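Local coordinates for HD superfamily hydrolase (Clostridium acetobutylicum ATCC 824, PDB 3CCG), which probably hydrolyses diadenosine tetraphosphate symmetrically to two molecules of ADP at a two-iron centre, at residues Asp6-Tyr11 / Ala48-Asp53; Asp76-Asn81 / Phe173-Thr178; Ile126-Tyr131 / Asp142-Ala147. All coordinates share one frame; numbering follows the deposited sequence.

Contact 1: residues Asp6-Tyr11 / Ala48-Asp53. With FE (Fe (III) ion), chain C; FE (Fe (III) ion), chain B.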
ATOM      1  N   ASP A   6      34.186  14.042  15.311  1.00 16.04           N
ATOM      2  CA  ASP A   6      34.837  14.966  14.402  1.00 15.62           C
ATOM      3  C   ASP A   6      35.163  14.328  13.045  1.00 15.10           C
ATOM      4  O   ASP A   6      35.054  14.988  12.001  1.00 16.89           O
ATOM      5  CB  ASP A   6      36.081  15.570  15.063  1.00 17.10           C
ATOM      6  CG  ASP A   6      35.726  16.636  16.071  1.00 18.87           C
ATOM      7  OD1 ASP A   6      34.576  17.114  16.128  1.00 18.90           O
ATOM      8  OD2 ASP A   6      36.647  17.015  16.822  1.00 18.19           O
ATOM      9  N   LYS A   7      35.490  13.062  13.082  1.00 16.77           N
ATOM     10  CA  LYS A   7      35.770  12.306  11.840  1.00 17.12           C
ATOM     11  C   LYS A   7      34.461  12.149  11.063  1.00 17.93           C
ATOM     12  O   LYS A   7      34.410  12.371   9.838  1.00 18.10           O
ATOM     13  CB  LYS A   7      36.392  10.971  12.114  1.00 16.06           C
ATOM     14  CG  LYS A   7      36.793  10.233  10.873  1.00 21.43           C
ATOM     15  CD  LYS A   7      37.715   9.064  11.183  1.00 24.03           C
ATOM     16  CE  LYS A   7      38.204   8.376   9.911  1.00 32.79           C
ATOM     17  NZ  LYS A   7      39.177   7.280  10.219  1.00 36.45           N
ATOM     18  N   ILE A   8      33.392  11.844  11.793  1.00 15.46           N
ATOM     19  CA  ILE A   8      32.066  11.719  11.179  1.00 15.28           C
ATOM     20  C   ILE A   8      31.617  13.016  10.541  1.00 16.31           C
ATOM     21  O   ILE A   8      31.118  13.045   9.394  1.00 15.69           O
ATOM     22  CB  ILE A   8      31.029  11.262  12.231  1.00 13.75           C
ATOM     23  CG1 ILE A   8      31.326   9.847  12.651  1.00 17.80           C
ATOM     24  CG2 ILE A   8      29.627  11.324  11.645  1.00 18.43           C
ATOM     25  CD1 ILE A   8      30.579   9.402  13.924  1.00 18.79           C
ATOM     26  N   THR A   9      31.776  14.129  11.239  1.00 14.51           N
ATOM     27  CA  THR A   9      31.337  15.399  10.691  1.00 14.92           C
ATOM     28  C   THR A   9      32.152  15.740   9.431  1.00 17.09           C
ATOM     29  O   THR A   9      31.597  16.278   8.476  1.00 16.87           O
ATOM     30  CB  THR A   9      31.289  16.560  11.717  1.00 20.82           C
ATOM     31  OG1 THR A   9      32.580  16.691  12.297  1.00 23.45           O
ATOM     32  CG2 THR A   9      30.243  16.265  12.798  1.00 19.63           C
ATOM     33  N   ASP A  10      33.447  15.436   9.440  0.50 17.07           N
ATOM     34  CA  ASP A  10      34.294  15.671   8.274  0.50 17.86           C
ATOM     35  C   ASP A  10      33.755  14.887   7.089  0.50 17.18           C
ATOM     36  O   ASP A  10      33.597  15.403   5.967  0.50 17.66           O
ATOM     37  CB  ASP A  10      35.736  15.234   8.552  0.50 19.09           C
ATOM     38  CG  ASP A  10      36.518  16.235   9.390  0.50 20.41           C
ATOM     39  OD1 ASP A  10      36.033  17.362   9.609  0.50 23.04           O
ATOM     40  OD2 ASP A  10      37.634  15.879   9.806  0.50 19.89           O
ATOM     41  N   TYR A  11      33.475  13.622   7.355  1.00 16.62           N
ATOM     42  CA  TYR A  11      32.972  12.714   6.319  1.00 17.44           C
ATOM     43  C   TYR A  11      31.660  13.193   5.773  1.00 16.96           C
ATOM     44  O   TYR A  11      31.437  13.176   4.552  1.00 17.43           O
ATOM     45  CB  TYR A  11      32.814  11.345   6.917  1.00 16.70           C
ATOM     46  CG  TYR A  11      32.199  10.249   6.051  1.00 21.33           C
ATOM     47  CD1 TYR A  11      32.983   9.500   5.174  1.00 22.59           C
ATOM     48  CD2 TYR A  11      30.887   9.866   6.232  1.00 26.34           C
ATOM     49  CE1 TYR A  11      32.445   8.490   4.434  1.00 23.93           C
ATOM     50  CE2 TYR A  11      30.335   8.842   5.495  1.00 27.03           C
ATOM     51  CZ  TYR A  11      31.130   8.145   4.613  1.00 26.93           C
ATOM     52  OH  TYR A  11      30.592   7.111   3.876  1.00 27.62           O
ATOM     53  N   ALA A  48      22.139   8.678  15.428  1.00 12.30           N
ATOM     54  CA  ALA A  48      21.265   8.271  14.349  1.00 11.76           C
ATOM     55  C   ALA A  48      20.830   9.483  13.556  1.00 10.91           C
ATOM     56  O   ALA A  48      20.786   9.448  12.326  1.00 11.26           O
ATOM     57  CB  ALA A  48      20.053   7.525  14.931  1.00 11.95           C
ATOM     58  N   GLY A  49      20.482  10.592  14.208  1.00 11.22           N
ATOM     59  CA  GLY A  49      20.060  11.775  13.493  1.00 10.37           C
ATOM     60  C   GLY A  49      21.191  12.373  12.652  1.00 12.11           C
ATOM     61  O   GLY A  49      21.026  12.802  11.506  1.00 12.53           O
ATOM     62  N   LEU A  50      22.390  12.393  13.233  1.00 12.54           N
ATOM     63  CA  LEU A  50      23.522  12.930  12.521  1.00 12.57           C
ATOM     64  C   LEU A  50      23.832  12.161  11.226  1.00 11.58           C
ATOM     65  O   LEU A  50      24.096  12.793  10.199  1.00 13.34           O
ATOM     66  CB  LEU A  50      24.763  12.950  13.416  1.00 13.67           C
ATOM     67  CG  LEU A  50      26.063  13.536  12.810  1.00 14.62           C
ATOM     68  CD1 LEU A  50      25.875  14.979  12.346  1.00 19.62           C
ATOM     69  CD2 LEU A  50      27.197  13.378  13.819  1.00 18.91           C
ATOM     70  N   VAL A  51      23.805  10.835  11.293  1.00 13.02           N
ATOM     71  CA  VAL A  51      24.285  10.030  10.165  1.00 12.90           C
ATOM     72  C   VAL A  51      23.198   9.443   9.279  1.00 13.54           C
ATOM     73  O   VAL A  51      23.498   8.807   8.271  1.00 12.66           O
ATOM     74  CB  VAL A  51      25.211   8.906  10.645  1.00 14.82           C
ATOM     75  CG1 VAL A  51      26.317   9.461  11.584  1.00 13.68           C
ATOM     76  CG2 VAL A  51      24.453   7.832  11.338  1.00 16.79           C
ATOM     77  N   HIS A  52      21.950   9.765   9.550  1.00 12.98           N
ATOM     78  CA  HIS A  52      20.820   9.089   8.881  1.00 12.86           C
ATOM     79  C   HIS A  52      20.899   9.233   7.360  1.00 11.14           C
ATOM     80  O   HIS A  52      20.450   8.307   6.659  1.00 10.93           O
ATOM     81  CB  HIS A  52      19.465   9.593   9.376  1.00 14.11           C
ATOM     82  CG  HIS A  52      19.059  10.895   8.787  1.00 13.92           C
ATOM     83  ND1 HIS A  52      19.585  12.129   9.152  1.00 13.50           N
ATOM     84  CD2 HIS A  52      18.180  11.156   7.800  1.00 12.88           C
ATOM     85  CE1 HIS A  52      19.020  13.071   8.425  1.00 12.90           C
ATOM     86  NE2 HIS A  52      18.178  12.509   7.576  1.00 14.46           N
ATOM     87  N   ASP A  53      21.417  10.351   6.862  1.00 11.54           N
ATOM     88  CA  ASP A  53      21.419  10.635   5.416  1.00 10.36           C
ATOM     89  C   ASP A  53      22.844  10.419   4.856  1.00 11.86           C
ATOM     90  O   ASP A  53      23.167  10.977   3.823  1.00 10.84           O
ATOM     91  CB  ASP A  53      20.895  12.048   5.060  1.00 11.74           C
ATOM     92  CG  ASP A  53      19.495  12.059   4.592  1.00 13.44           C
ATOM     93  OD1 ASP A  53      18.859  11.021   4.381  1.00 12.14           O
ATOM     94  OD2 ASP A  53      18.958  13.180   4.437  1.00 17.52           O
TER
HETATM   95 FE    FE C 191      16.851  13.546   5.697  0.75 18.91          FE
HETATM   96 FE    FE B 190      16.758  10.658   3.964  0.75 12.81          FE
HETATM   97  O   HOH W   1      16.271  11.952   5.472  1.00 13.67           O
HETATM   98  O   HOH W   2      14.724  10.423   3.517  1.00 14.84           O
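Ile8, on helix 5-38, and Leu50 and Val51, on helix 42-51, make an apolar contact carried by methyl groups. The CG2 branch of Ile8 does most of the touching: it lies 3.8 Å from Val51 CG1 and 3.9 Å from Leu50 CD2, so that one methyl meets two neighbouring residues of the facing helix. This branch stands anti to the backbone N of Ile8, with CG1 beside that N (chi1 -68°). Thr9 adds its methyl rather than its hydroxyl, CG2 coming to 4.3 Å from Leu50 CD2. Ile98 of helix 87-98 also packs on Ile8, and Ile109 of helix 103-110 on Val51, which places the contact in a buried apolar layer between helices.

The polar interactions lie on the far side of helix 42-51. With CG between the backbone N and the carbonyl carbon (chi1 79°), the His52 ring folds back and ND1 meets Gly49 O in a hydrogen bond of 2.8 Å, with an N-H...O angle of 159° and the acceptor close to the imidazole plane.

The other ring nitrogen, His52 NE2, binds the chain C iron at 2.5 Å, and Asp53 bridges both irons, OD2 to the chain C ion and OD1 to the chain B ion at 2.2 Å. His23 and Asp130 add ligands to the former, His86 and His112 to the latter; His52 and Asp53 are the adjacent pair that names the HD domain.

The chemistry thus divides along the chain. Methyl packing ties helix 42-51 to the N-terminal helix, while the Gly49 carbonyl fixes the rotation of the His52 ring and, by occupying ND1, leaves NE2 to the metal.

Contact 2: residues Asp76-Asn81 / Phe173-Thr178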
ATOM      1  N   ASP A  76      12.235  -6.034  -7.529  1.00 18.06           N
ATOM      2  CA  ASP A  76      11.973  -5.022  -8.526  1.00 20.11           C
ATOM      3  C   ASP A  76      11.238  -3.846  -7.869  1.00 17.21           C
ATOM      4  O   ASP A  76      11.437  -2.698  -8.252  1.00 20.51           O
ATOM      5  CB  ASP A  76      11.162  -5.607  -9.714  1.00 22.90           C
ATOM      6  CG  ASP A  76      11.974  -6.577 -10.605  1.00 28.73           C
ATOM      7  OD1 ASP A  76      13.214  -6.623 -10.528  1.00 25.55           O
ATOM      8  OD2 ASP A  76      11.332  -7.315 -11.393  1.00 39.90           O
ATOM      9  N   GLU A  77      10.429  -4.131  -6.867  1.00 19.34           N
ATOM     10  CA  GLU A  77       9.675  -3.082  -6.180  1.00 22.39           C
ATOM     11  C   GLU A  77      10.608  -2.167  -5.374  1.00 24.35           C
ATOM     12  O   GLU A  77      10.318  -1.001  -5.150  1.00 27.05           O
ATOM     13  CB  GLU A  77       8.580  -3.679  -5.279  1.00 24.09           C
ATOM     14  CG  GLU A  77       9.107  -4.369  -4.007  1.00 27.59           C
ATOM     15  N   ASP A  78      11.731  -2.699  -4.920  1.00 21.61           N
ATOM     16  CA  ASP A  78      12.739  -1.868  -4.210  1.00 18.45           C
ATOM     17  C   ASP A  78      13.616  -1.069  -5.165  1.00 20.40           C
ATOM     18  O   ASP A  78      14.078   0.049  -4.877  1.00 25.10           O
ATOM     19  CB  ASP A  78      13.666  -2.774  -3.397  1.00 19.05           C
ATOM     20  CG  ASP A  78      12.936  -3.621  -2.394  1.00 24.36           C
ATOM     21  OD1 ASP A  78      12.159  -3.053  -1.604  1.00 27.19           O
ATOM     22  OD2 ASP A  78      13.153  -4.840  -2.370  1.00 24.97           O
ATOM     23  N   ILE A  79      13.851  -1.639  -6.323  1.00 17.05           N
ATOM     24  CA  ILE A  79      14.741  -1.040  -7.284  1.00 18.27           C
ATOM     25  C   ILE A  79      14.072   0.084  -8.043  1.00 22.71           C
ATOM     26  O   ILE A  79      14.716   1.033  -8.468  1.00 22.67           O
ATOM     27  CB  ILE A  79      15.301  -2.135  -8.236  1.00 20.24           C
ATOM     28  CG1 ILE A  79      16.283  -3.052  -7.443  1.00 21.33           C
ATOM     29  CG2 ILE A  79      15.951  -1.509  -9.472  1.00 22.08           C
ATOM     30  CD1 ILE A  79      16.550  -4.378  -8.030  1.00 23.00           C
ATOM     31  N   ARG A  80      12.759  -0.006  -8.244  0.50 24.23           N
ATOM     32  CA  ARG A  80      12.068   0.983  -9.081  0.50 27.11           C
ATOM     33  C   ARG A  80      11.971   2.348  -8.429  0.50 27.32           C
ATOM     34  O   ARG A  80      11.714   3.343  -9.125  0.50 30.18           O
ATOM     35  CB  ARG A  80      10.701   0.491  -9.539  0.50 27.31           C
ATOM     36  CG  ARG A  80       9.718   0.286  -8.468  0.50 28.88           C
ATOM     37  CD  ARG A  80       8.358   0.166  -9.091  0.50 36.15           C
ATOM     38  NE  ARG A  80       7.395  -0.243  -8.100  0.50 37.27           N
ATOM     39  CZ  ARG A  80       6.954  -1.483  -7.978  0.50 32.28           C
ATOM     40  NH1 ARG A  80       7.375  -2.448  -8.792  0.50 34.18           N
ATOM     41  NH2 ARG A  80       6.101  -1.756  -7.033  0.50 20.69           N
ATOM     42  N   ASN A  81      12.108   2.424  -7.110  1.00 25.30           N
ATOM     43  CA  ASN A  81      12.244   3.761  -6.495  1.00 26.79           C
ATOM     44  C   ASN A  81      13.536   3.777  -5.676  1.00 21.47           C
ATOM     45  O   ASN A  81      13.512   3.720  -4.438  1.00 21.90           O
ATOM     46  CB  ASN A  81      11.038   4.105  -5.626  1.00 27.44           C
ATOM     47  N   PHE A 173       4.887   5.545  -7.479  1.00 19.13           N
ATOM     48  CA  PHE A 173       4.775   4.251  -6.819  1.00 17.50           C
ATOM     49  C   PHE A 173       4.633   4.383  -5.320  1.00 17.13           C
ATOM     50  O   PHE A 173       5.236   5.260  -4.696  1.00 18.11           O
ATOM     51  CB  PHE A 173       6.000   3.362  -7.113  1.00 17.40           C
ATOM     52  CG  PHE A 173       6.173   2.975  -8.584  1.00 21.23           C
ATOM     53  CD1 PHE A 173       5.315   2.064  -9.235  1.00 20.44           C
ATOM     54  CD2 PHE A 173       7.242   3.481  -9.304  1.00 21.38           C
ATOM     55  CE1 PHE A 173       5.513   1.700 -10.555  1.00 24.63           C
ATOM     56  CE2 PHE A 173       7.451   3.100 -10.627  1.00 27.34           C
ATOM     57  CZ  PHE A 173       6.571   2.211 -11.261  1.00 22.20           C
ATOM     58  N   LEU A 174       3.845   3.505  -4.712  1.00 15.92           N
ATOM     59  CA  LEU A 174       3.696   3.474  -3.257  1.00 15.75           C
ATOM     60  C   LEU A 174       4.452   2.281  -2.683  1.00 15.47           C
ATOM     61  O   LEU A 174       4.249   1.125  -3.105  1.00 15.68           O
ATOM     62  CB  LEU A 174       2.232   3.349  -2.830  1.00 13.91           C
ATOM     63  CG  LEU A 174       1.317   4.542  -3.126  1.00 13.59           C
ATOM     64  CD1 LEU A 174      -0.165   4.158  -2.944  1.00 17.49           C
ATOM     65  CD2 LEU A 174       1.735   5.693  -2.193  1.00 16.81           C
ATOM     66  N   HIS A 175       5.345   2.545  -1.728  1.00 15.23           N
ATOM     67  CA  HIS A 175       6.177   1.523  -1.145  1.00 14.39           C
ATOM     68  C   HIS A 175       5.438   0.760  -0.040  1.00 12.40           C
ATOM     69  O   HIS A 175       4.824   1.359   0.854  1.00 14.05           O
ATOM     70  CB  HIS A 175       7.466   2.158  -0.598  1.00 15.86           C
ATOM     71  CG  HIS A 175       8.516   1.170  -0.266  1.00 18.27           C
ATOM     72  ND1 HIS A 175       8.460   0.339   0.830  1.00 16.86           N
ATOM     73  CD2 HIS A 175       9.680   0.878  -0.898  1.00 28.87           C
ATOM     74  CE1 HIS A 175       9.531  -0.439   0.849  1.00 20.08           C
ATOM     75  NE2 HIS A 175      10.292  -0.123  -0.179  1.00 29.36           N
ATOM     76  N   HIS A 176       5.533  -0.565  -0.082  1.00 12.10           N
ATOM     77  CA  HIS A 176       4.803  -1.397   0.873  1.00 12.22           C
ATOM     78  C   HIS A 176       5.126  -1.093   2.319  1.00 12.25           C
ATOM     79  O   HIS A 176       4.287  -1.210   3.203  1.00 13.98           O
ATOM     80  CB  HIS A 176       5.000  -2.904   0.604  1.00 13.20           C
ATOM     81  CG  HIS A 176       6.345  -3.427   0.986  1.00 15.83           C
ATOM     82  ND1 HIS A 176       6.588  -4.044   2.192  1.00 19.45           N
ATOM     83  CD2 HIS A 176       7.535  -3.369   0.347  1.00 22.09           C
ATOM     84  CE1 HIS A 176       7.862  -4.400   2.247  1.00 23.92           C
ATOM     85  NE2 HIS A 176       8.460  -3.977   1.155  1.00 23.14           N
ATOM     86  N   ASN A 177       6.368  -0.660   2.591  1.00 12.62           N
ATOM     87  CA  ASN A 177       6.730  -0.395   3.990  1.00 12.80           C
ATOM     88  C   ASN A 177       5.932   0.753   4.597  1.00 14.16           C
ATOM     89  O   ASN A 177       5.564   0.735   5.777  1.00 13.82           O
ATOM     90  CB  ASN A 177       8.227  -0.128   4.176  1.00 12.30           C
ATOM     91  CG  ASN A 177       9.023  -1.403   4.351  1.00 21.68           C
ATOM     92  OD1 ASN A 177       8.479  -2.440   4.706  1.00 25.37           O
ATOM     93  ND2 ASN A 177      10.305  -1.324   4.104  1.00 22.94           N
ATOM     94  N   THR A 178       5.654   1.747   3.770  1.00 12.68           N
ATOM     95  CA  THR A 178       4.903   2.901   4.217  1.00 14.39           C
ATOM     96  C   THR A 178       3.426   2.506   4.461  1.00 16.57           C
ATOM     97  O   THR A 178       2.795   2.864   5.481  1.00 15.44           O
ATOM     98  CB  THR A 178       5.040   4.056   3.283  1.00 18.80           C
ATOM     99  OG1 THR A 178       6.433   4.410   3.232  1.00 17.78           O
ATOM    100  CG2 THR A 178       4.238   5.226   3.843  1.00 17.48           C
TER
HETATM  101  O   HOH W   3      11.152  -3.962   0.856  1.00 31.33           O
HETATM  102  O   HOH W   4      12.986  -0.766  -0.610  1.00 33.10           O
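Asp78 OD1 accepts hydrogen bonds from two waters, each of which also reaches a histidine of 173-178. One water lies 2.6 Å from Asp78 OD1 and 2.8 Å from His175 NE2, close to the plane of that imidazole. The other joins the same oxygen to His176 NE2, at 2.7 Å from the nitrogen, again near the ring plane. Asp78 OD1 itself remains 3.8 Å from His175 NE2, with the carboxylate and ring planes 36° apart. The second oxygen, OD2, takes a hydrogen bond from Gly75 N, just before the segment, which ties the carboxylate to the start of its own helix.

His175 is also the N-cap of helix 176-188. Its ND1 accepts from Asn177 N at 2.9 Å, close to the ring plane, so the imidazole is held through both nitrogens, by the helix start and by water. CG lies anti to the backbone N (chi1 -167°), and the ring extends from the cap toward helix 76-79.

Arg80 lays its side chain over one face of Phe173, CD lying over the ring. The guanidinium passes off-centre in a cation-pi contact, Arg80 CZ being 4.5 Å from the centroid of the Phe173 ring, with the planes 39° apart. Arg80 has two conformers and this describes one, so the exact closeness is doubtful. Asn183 of the second subunit packs on both Arg80 and Phe173, bringing this part of the contact to the dimer interface.

At the surface, the contact joins the short helix to the C-terminal one, two waters letting the carboxylate serve two histidines without a direct hydrogen bond to either. Accepting at ND1 is consistent with a neutral His175, whereas His176, its ND1 bonded to Glu180 OE1, may be more readily protonated.

Contact 3: residues Ile126-Tyr131 / Asp142-Ala147. With FE (Fe (III) ion), chain C.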
ATOM      1  N   ILE A 126      13.580   9.432  14.564  1.00 11.51           N
ATOM      2  CA  ILE A 126      14.463   9.776  13.435  1.00 11.45           C
ATOM      3  C   ILE A 126      13.594  10.036  12.198  1.00 11.41           C
ATOM      4  O   ILE A 126      13.762  11.029  11.472  1.00 11.37           O
ATOM      5  CB  ILE A 126      15.550   8.723  13.189  1.00 12.29           C
ATOM      6  CG1 ILE A 126      16.456   8.619  14.444  1.00 12.64           C
ATOM      7  CG2 ILE A 126      16.333   9.052  11.931  1.00 12.98           C
ATOM      8  CD1 ILE A 126      16.999   9.955  14.998  1.00 11.50           C
ATOM      9  N   TYR A 127      12.608   9.181  12.003  1.00 11.93           N
ATOM     10  CA  TYR A 127      11.691   9.356  10.887  1.00 12.03           C
ATOM     11  C   TYR A 127      11.007  10.748  10.908  1.00 11.24           C
ATOM     12  O   TYR A 127      11.000  11.484   9.916  1.00 12.42           O
ATOM     13  CB  TYR A 127      10.654   8.209  10.856  1.00 12.04           C
ATOM     14  CG  TYR A 127       9.571   8.417   9.812  1.00 13.83           C
ATOM     15  CD1 TYR A 127       8.521   9.251  10.099  1.00 14.70           C
ATOM     16  CD2 TYR A 127       9.668   7.889   8.531  1.00 12.49           C
ATOM     17  CE1 TYR A 127       7.553   9.519   9.194  1.00 17.95           C
ATOM     18  CE2 TYR A 127       8.692   8.169   7.584  1.00 17.27           C
ATOM     19  CZ  TYR A 127       7.656   9.015   7.928  1.00 18.41           C
ATOM     20  OH  TYR A 127       6.596   9.323   7.066  1.00 21.08           O
ATOM     21  N   ILE A 128      10.453  11.111  12.057  1.00 11.32           N
ATOM     22  CA  ILE A 128       9.719  12.375  12.111  1.00 13.30           C
ATOM     23  C   ILE A 128      10.639  13.595  12.153  1.00 13.12           C
ATOM     24  O   ILE A 128      10.317  14.654  11.606  1.00 13.43           O
ATOM     25  CB  ILE A 128       8.698  12.363  13.277  1.00 12.83           C
ATOM     26  CG1 ILE A 128       7.523  13.291  12.933  1.00 18.41           C
ATOM     27  CG2 ILE A 128       9.350  12.671  14.593  1.00 17.39           C
ATOM     28  CD1 ILE A 128       6.583  12.723  11.817  1.00 16.95           C
ATOM     29  N   ALA A 129      11.811  13.411  12.752  1.00 14.26           N
ATOM     30  CA  ALA A 129      12.782  14.515  12.839  1.00 11.96           C
ATOM     31  C   ALA A 129      13.155  15.027  11.484  1.00 12.68           C
ATOM     32  O   ALA A 129      13.309  16.242  11.296  1.00 14.11           O
ATOM     33  CB  ALA A 129      14.056  14.083  13.607  1.00 12.54           C
ATOM     34  N   ASP A 130      13.208  14.125  10.504  1.00 14.25           N
ATOM     35  CA  ASP A 130      13.533  14.539   9.157  1.00 16.26           C
ATOM     36  C   ASP A 130      12.521  15.583   8.593  1.00 17.13           C
ATOM     37  O   ASP A 130      12.896  16.533   7.913  1.00 20.31           O
ATOM     38  CB  ASP A 130      13.589  13.293   8.277  1.00 19.20           C
ATOM     39  CG  ASP A 130      14.221  13.569   6.945  1.00 28.58           C
ATOM     40  OD1 ASP A 130      15.223  14.275   6.918  1.00 28.76           O
ATOM     41  OD2 ASP A 130      13.743  13.016   5.945  1.00 32.93           O
ATOM     42  N   TYR A 131      11.251  15.386   8.925  1.00 15.33           N
ATOM     43  CA  TYR A 131      10.140  16.264   8.518  1.00 18.24           C
ATOM     44  C   TYR A 131      10.012  17.571   9.291  1.00 19.60           C
ATOM     45  O   TYR A 131       9.576  18.568   8.757  1.00 22.22           O
ATOM     46  CB  TYR A 131       8.801  15.499   8.637  1.00 19.35           C
ATOM     47  CG  TYR A 131       8.622  14.466   7.565  1.00 21.48           C
ATOM     48  CD1 TYR A 131       9.125  13.172   7.707  1.00 20.62           C
ATOM     49  CD2 TYR A 131       7.993  14.791   6.381  1.00 27.31           C
ATOM     50  CE1 TYR A 131       8.985  12.235   6.687  1.00 31.34           C
ATOM     51  CE2 TYR A 131       7.870  13.874   5.365  1.00 27.92           C
ATOM     52  CZ  TYR A 131       8.354  12.596   5.523  1.00 33.44           C
ATOM     53  OH  TYR A 131       8.202  11.691   4.477  1.00 31.99           O
ATOM     54  N   ASP A 142       3.829  22.903  10.778  1.00 32.00           N
ATOM     55  CA  ASP A 142       3.530  23.363  12.131  1.00 31.92           C
ATOM     56  C   ASP A 142       2.673  22.394  12.909  1.00 28.96           C
ATOM     57  O   ASP A 142       2.925  22.143  14.072  1.00 28.17           O
ATOM     58  CB  ASP A 142       2.831  24.736  12.074  1.00 33.29           C
ATOM     59  N   GLU A 143       1.662  21.830  12.273  1.00 30.33           N
ATOM     60  CA  GLU A 143       0.759  20.899  12.964  1.00 31.52           C
ATOM     61  C   GLU A 143       1.512  19.633  13.237  1.00 25.75           C
ATOM     62  O   GLU A 143       1.280  18.926  14.226  1.00 28.81           O
ATOM     63  CB  GLU A 143      -0.480  20.580  12.125  1.00 34.74           C
ATOM     64  CG  GLU A 143      -1.347  21.800  11.837  1.00 40.76           C
ATOM     65  CD  GLU A 143      -0.610  22.869  11.026  1.00 49.47           C
ATOM     66  OE1 GLU A 143       0.129  22.516  10.081  1.00 56.39           O
ATOM     67  OE2 GLU A 143      -0.769  24.068  11.330  1.00 61.73           O
ATOM     68  N   LEU A 144       2.411  19.340  12.307  1.00 26.45           N
ATOM     69  CA  LEU A 144       3.222  18.155  12.405  1.00 23.38           C
ATOM     70  C   LEU A 144       4.171  18.292  13.593  1.00 20.35           C
ATOM     71  O   LEU A 144       4.333  17.389  14.354  1.00 21.57           O
ATOM     72  CB  LEU A 144       4.000  17.958  11.114  1.00 23.74           C
ATOM     73  CG  LEU A 144       4.466  16.551  10.833  1.00 26.89           C
ATOM     74  CD1 LEU A 144       3.271  15.586  10.839  1.00 23.22           C
ATOM     75  CD2 LEU A 144       5.184  16.492   9.494  1.00 26.57           C
ATOM     76  N   ARG A 145       4.763  19.470  13.723  1.00 22.10           N
ATOM     77  CA  ARG A 145       5.649  19.772  14.855  1.00 22.13           C
ATOM     78  C   ARG A 145       4.888  19.687  16.179  1.00 21.93           C
ATOM     79  O   ARG A 145       5.375  19.134  17.132  1.00 20.75           O
ATOM     80  CB  ARG A 145       6.288  21.156  14.702  1.00 22.07           C
ATOM     81  CG  ARG A 145       7.496  21.191  13.775  1.00 21.02           C
ATOM     82  CD  ARG A 145       7.932  22.614  13.353  1.00 22.56           C
ATOM     83  NE  ARG A 145       9.117  22.573  12.499  1.00 21.97           N
ATOM     84  CZ  ARG A 145       9.412  23.452  11.565  1.00 24.23           C
ATOM     85  NH1 ARG A 145       8.601  24.477  11.313  1.00 22.46           N
ATOM     86  NH2 ARG A 145      10.484  23.294  10.844  1.00 23.50           N
ATOM     87  N   LYS A 146       3.678  20.240  16.217  1.00 25.05           N
ATOM     88  CA  LYS A 146       2.845  20.160  17.426  1.00 26.06           C
ATOM     89  C   LYS A 146       2.530  18.728  17.795  1.00 24.87           C
ATOM     90  O   LYS A 146       2.659  18.322  18.937  1.00 23.70           O
ATOM     91  CB  LYS A 146       1.512  20.906  17.258  1.00 28.32           C
ATOM     92  CG  LYS A 146       1.570  22.378  17.586  1.00 36.43           C
ATOM     93  CD  LYS A 146       0.170  22.956  17.734  1.00 37.97           C
ATOM     94  N   ALA A 147       2.110  17.954  16.796  1.00 22.81           N
ATOM     95  CA  ALA A 147       1.730  16.568  17.012  1.00 22.38           C
ATOM     96  C   ALA A 147       2.928  15.750  17.477  1.00 19.78           C
ATOM     97  O   ALA A 147       2.835  14.912  18.374  1.00 23.84           O
ATOM     98  CB  ALA A 147       1.120  15.997  15.711  1.00 22.11           C
TER
HETATM   99 FE    FE C 191      16.851  13.546   5.697  0.75 18.91          FE
HETATM  100  O   HOH W   1      16.271  11.952   5.472  1.00 13.67           O
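Leu144 meets Tyr131 and Ile128 in apolar packing between two helices of an all-helical HD-domain protein. Helix 121-132 carries the last aspartate of the H...HD...D metal motif, and helix 141-150 lies against its opposite flank. The closest approach is from Leu144 CD2 to Tyr131 CB, 3.8 Å, so the methyl rests on the root of the tyrosine side chain. A looser contact runs from Ile128 CD1 to Leu144 CG at 4.5 Å. Leu144 points toward helix 121-132 and meets two residues spaced almost one turn apart. The tyrosine ring leads away from Leu144, leaving its CB as the part that touches the leucine.

Helix 152-170 packs on all three residues, with Leu152 on Ile128, Ser159 and Thr163 on Tyr131, and Met158 on Leu144, while Leu34 of helix 5-38 also touches Ile128. At the polar border, Arg145 links helix 141-150 to the C-terminal end of its neighbour and the turn beyond it, NE donating to Ile132 O, and NH2 to Glu133 O and Arg136 O.

Farther out, on the metal side, Asp130 precedes Tyr131 and turns toward the iron centre. Its CG is anti to the backbone N (chi1 -167°), which swings the carboxylate off the helix to the chain C ion, where His23, His52 and Asp53 complete the protein ligands. A water on the same ion stands 2.8 Å from Asp130 OD2, whereas the metal bond itself is made by the other oxygen, Asp130 OD1, at 2.2 Å from the iron.

Contacts 1 and 3 are buried and join helices through apolar side chains; in contact 3 the helix itself carries the ligand Asp130, while in contact 1 the ligands His52 and Asp53 lie at the C-terminal end of helix 42-51. They meet at the chain C ion, and Ile126 of contact 3 packs on Ala48, Gly49 and His52 of contact 1. Contact 2 lies at the surface, on the opposite side of the chain's centre from contact 1, their nearest atoms about 13 Å apart; it binds no metal, and its chemistry is water bridges, a helix cap and a cation-pi pair near the second subunit. It comes closer to contact 3, to about 6 Å between nearest atoms, without touching it.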